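Local coordinates for protein transcription regulator (Haloarcula marismortui ATCC 43049, PDB 3CRJ) that probably binds DNA as a dimeric transcription regulator of the TetR family, most likely acting as a repressor, at residues A[150-159]-A[191-199]. Residues are numbered along the deposited sequence; the frame is centred on the assembly and turned at random.
Sequences VFTDVDAEHV and SEYADAMLQ
Leu198, in helix 181-198, is the main bump here, and the hollow it fills is built by the 150-159 segment. Phe151 forms one wall: Leu198 CG sits over a face of its ring, 4.0 Å from the ring centroid and displaced toward the rim, a CH-pi contact. Leu198 CD1 reaches on to two valines, 3.9 Å from Val154 CG1 and 4.1 Å from Val159 CG1. Leu89 of helix 85-97 packs on the same leucine. With Phe151 CG anti to the carbonyl carbon (chi1 -61°), the ring is carried to Leu198, and the chi2 turn sets its face to it; an alanine here would probably leave Leu198 without that wall and open a gap beneath its CB and CG.

Further along, Val159 is the second bump, pushed into the notch between Tyr193 and Met197. Its CG1 lies 3.9 Å from Tyr193 CE2, while CG2 faces Met197, here selenomethionine, 4.1 Å from its CB. Met197 CG in turn leans over a face of the Tyr193 ring. Tyr193 OH ends near the imidazole of His158, but the polar mate that both share is Glu192 of the second subunit, so this corner of the packing runs into the dimer interface.

At the chain's end the chemistry turns polar. Thr152 N donates to Leu198 O over 2.6 Å in the carbonyl plane, almost straight at 177°, and Thr152 OG1 donates to the same oxygen over 2.9 Å from well above that plane. With both donors coming from one residue, this carbonyl near the C-terminus of the chain is tied to the loop leading into helix 156-176, and greasy packing beside it joins the two helices of this TetR-type C-terminal domain.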
# COMPACT_ATOMS: atom_id res chain seq x y z
N VAL A 150 -29.91 -11.70 4.31
CA VAL A 150 -29.54 -10.48 5.04
C VAL A 150 -28.81 -9.46 4.15
O VAL A 150 -28.85 -8.25 4.40
CB VAL A 150 -28.63 -10.84 6.26
CG1 VAL A 150 -28.08 -9.60 6.96
CG2 VAL A 150 -29.38 -11.71 7.23
N PHE A 151 -28.12 -9.97 3.14
CA PHE A 151 -27.38 -9.11 2.21
C PHE A 151 -27.97 -9.27 0.82
O PHE A 151 -28.39 -10.37 0.43
CB PHE A 151 -25.89 -9.51 2.11
CG PHE A 151 -25.10 -9.40 3.41
CD1 PHE A 151 -25.43 -8.47 4.40
CD2 PHE A 151 -23.97 -10.21 3.60
CE1 PHE A 151 -24.66 -8.38 5.57
CE2 PHE A 151 -23.20 -10.12 4.76
CZ PHE A 151 -23.55 -9.20 5.74
N THR A 152 -27.98 -8.19 0.07
CA THR A 152 -28.38 -8.21 -1.34
C THR A 152 -27.54 -9.20 -2.14
O THR A 152 -26.32 -9.32 -1.89
CB THR A 152 -28.17 -6.83 -1.93
OG1 THR A 152 -28.97 -5.90 -1.19
CG2 THR A 152 -28.53 -6.78 -3.40
N ASP A 153 -28.17 -9.88 -3.11
CA ASP A 153 -27.41 -10.84 -3.91
C ASP A 153 -26.51 -10.14 -4.92
O ASP A 153 -26.95 -9.78 -6.00
CB ASP A 153 -28.33 -11.83 -4.65
CG ASP A 153 -27.53 -12.85 -5.46
OD1 ASP A 153 -28.10 -13.45 -6.39
OD2 ASP A 153 -26.33 -13.06 -5.19
N VAL A 154 -25.24 -10.00 -4.57
CA VAL A 154 -24.31 -9.18 -5.36
C VAL A 154 -23.06 -9.99 -5.69
O VAL A 154 -22.91 -11.11 -5.19
CB VAL A 154 -23.94 -7.89 -4.57
CG1 VAL A 154 -22.93 -8.22 -3.52
CG2 VAL A 154 -23.46 -6.76 -5.52
N ASP A 155 -22.19 -9.44 -6.54
CA ASP A 155 -20.97 -10.13 -6.97
C ASP A 155 -20.00 -10.19 -5.80
O ASP A 155 -19.26 -9.25 -5.55
CB ASP A 155 -20.36 -9.42 -8.18
CG ASP A 155 -18.99 -9.97 -8.59
OD1 ASP A 155 -18.40 -10.80 -7.88
OD2 ASP A 155 -18.49 -9.53 -9.64
N ALA A 156 -20.03 -11.31 -5.10
CA ALA A 156 -19.27 -11.51 -3.86
C ALA A 156 -17.80 -11.34 -4.09
O ALA A 156 -17.14 -10.69 -3.30
CB ALA A 156 -19.55 -12.86 -3.25
N GLU A 157 -17.27 -11.90 -5.18
CA GLU A 157 -15.84 -11.76 -5.43
C GLU A 157 -15.42 -10.30 -5.50
O GLU A 157 -14.39 -9.94 -4.97
CB GLU A 157 -15.36 -12.54 -6.66
CG GLU A 157 -14.64 -13.87 -6.32
CD GLU A 157 -13.32 -13.71 -5.49
OE1 GLU A 157 -12.62 -12.67 -5.61
OE2 GLU A 157 -12.97 -14.65 -4.74
N HIS A 158 -16.25 -9.48 -6.13
CA HIS A 158 -15.93 -8.09 -6.34
C HIS A 158 -16.15 -7.22 -5.12
O HIS A 158 -15.39 -6.31 -4.85
CB HIS A 158 -16.68 -7.49 -7.50
CG HIS A 158 -16.44 -6.03 -7.60
ND1 HIS A 158 -15.31 -5.51 -8.19
CD2 HIS A 158 -17.12 -4.97 -7.08
CE1 HIS A 158 -15.32 -4.20 -8.06
NE2 HIS A 158 -16.40 -3.84 -7.39
N VAL A 159 -17.22 -7.48 -4.39
CA VAL A 159 -17.33 -6.82 -3.10
C VAL A 159 -16.12 -7.13 -2.22
O VAL A 159 -15.55 -6.21 -1.62
CB VAL A 159 -18.70 -7.07 -2.40
CG1 VAL A 159 -18.75 -6.38 -1.07
CG2 VAL A 159 -19.80 -6.54 -3.25
N SER A 191 -17.15 0.22 6.26
CA SER A 191 -18.58 0.08 6.58
C SER A 191 -19.48 0.75 5.55
O SER A 191 -20.42 0.13 5.07
CB SER A 191 -18.95 0.55 7.99
OG SER A 191 -19.03 -0.59 8.82
N GLU A 192 -19.18 1.99 5.19
CA GLU A 192 -19.97 2.69 4.18
C GLU A 192 -20.02 1.86 2.91
O GLU A 192 -21.11 1.63 2.35
CB GLU A 192 -19.40 4.08 3.90
CG GLU A 192 -19.64 5.08 5.00
CD GLU A 192 -18.69 6.25 4.96
OE1 GLU A 192 -17.65 6.17 4.28
OE2 GLU A 192 -18.97 7.27 5.62
N TYR A 193 -18.86 1.38 2.46
CA TYR A 193 -18.81 0.63 1.22
C TYR A 193 -19.69 -0.59 1.30
O TYR A 193 -20.48 -0.85 0.38
CB TYR A 193 -17.39 0.19 0.84
CG TYR A 193 -17.44 -0.62 -0.42
CD1 TYR A 193 -17.70 -0.01 -1.65
CD2 TYR A 193 -17.30 -2.00 -0.39
CE1 TYR A 193 -17.79 -0.73 -2.80
CE2 TYR A 193 -17.39 -2.75 -1.54
CZ TYR A 193 -17.64 -2.11 -2.74
OH TYR A 193 -17.75 -2.85 -3.90
N ALA A 194 -19.53 -1.34 2.39
CA ALA A 194 -20.21 -2.61 2.55
C ALA A 194 -21.72 -2.42 2.64
O ALA A 194 -22.49 -3.22 2.10
CB ALA A 194 -19.71 -3.29 3.78
N ASP A 195 -22.13 -1.34 3.30
CA ASP A 195 -23.53 -1.16 3.60
C ASP A 195 -24.25 -0.75 2.33
O ASP A 195 -25.41 -1.11 2.11
CB ASP A 195 -23.72 -0.13 4.71
CG ASP A 195 -23.33 -0.66 6.11
OD1 ASP A 195 -23.90 -0.12 7.08
OD2 ASP A 195 -22.46 -1.57 6.27
N ALA A 196 -23.53 -0.03 1.47
CA ALA A 196 -24.06 0.44 0.20
C ALA A 196 -24.20 -0.73 -0.78
O ALA A 196 -25.12 -0.74 -1.62
CB ALA A 196 -23.17 1.52 -0.37
N MSE A 197 -23.33 -1.72 -0.66
CA MSE A 197 -23.42 -2.87 -1.54
C MSE A 197 -24.40 -3.92 -1.03
O MSE A 197 -25.19 -4.48 -1.79
CB MSE A 197 -22.04 -3.45 -1.80
CG MSE A 197 -21.06 -2.46 -2.44
SE MSE A 197 -21.60 -1.86 -4.23
CE MSE A 197 -22.47 -0.17 -3.84
N LEU A 198 -24.37 -4.17 0.27
CA LEU A 198 -25.02 -5.35 0.82
C LEU A 198 -26.40 -5.11 1.36
O LEU A 198 -27.28 -5.94 1.19
CB LEU A 198 -24.15 -5.93 1.93
CG LEU A 198 -23.05 -6.93 1.61
CD1 LEU A 198 -22.65 -6.99 0.15
CD2 LEU A 198 -21.87 -6.62 2.51
N GLN A 199 -26.58 -4.00 2.06
CA GLN A 199 -27.84 -3.72 2.73
C GLN A 199 -28.49 -2.53 2.05
O GLN A 199 -28.48 -2.47 0.82
CB GLN A 199 -27.64 -3.46 4.22
CG GLN A 199 -26.68 -4.41 4.90
CD GLN A 199 -27.23 -4.92 6.21
OE1 GLN A 199 -28.15 -5.74 6.23
NE2 GLN A 199 -26.66 -4.45 7.32
OXT GLN A 199 -29.02 -1.62 2.69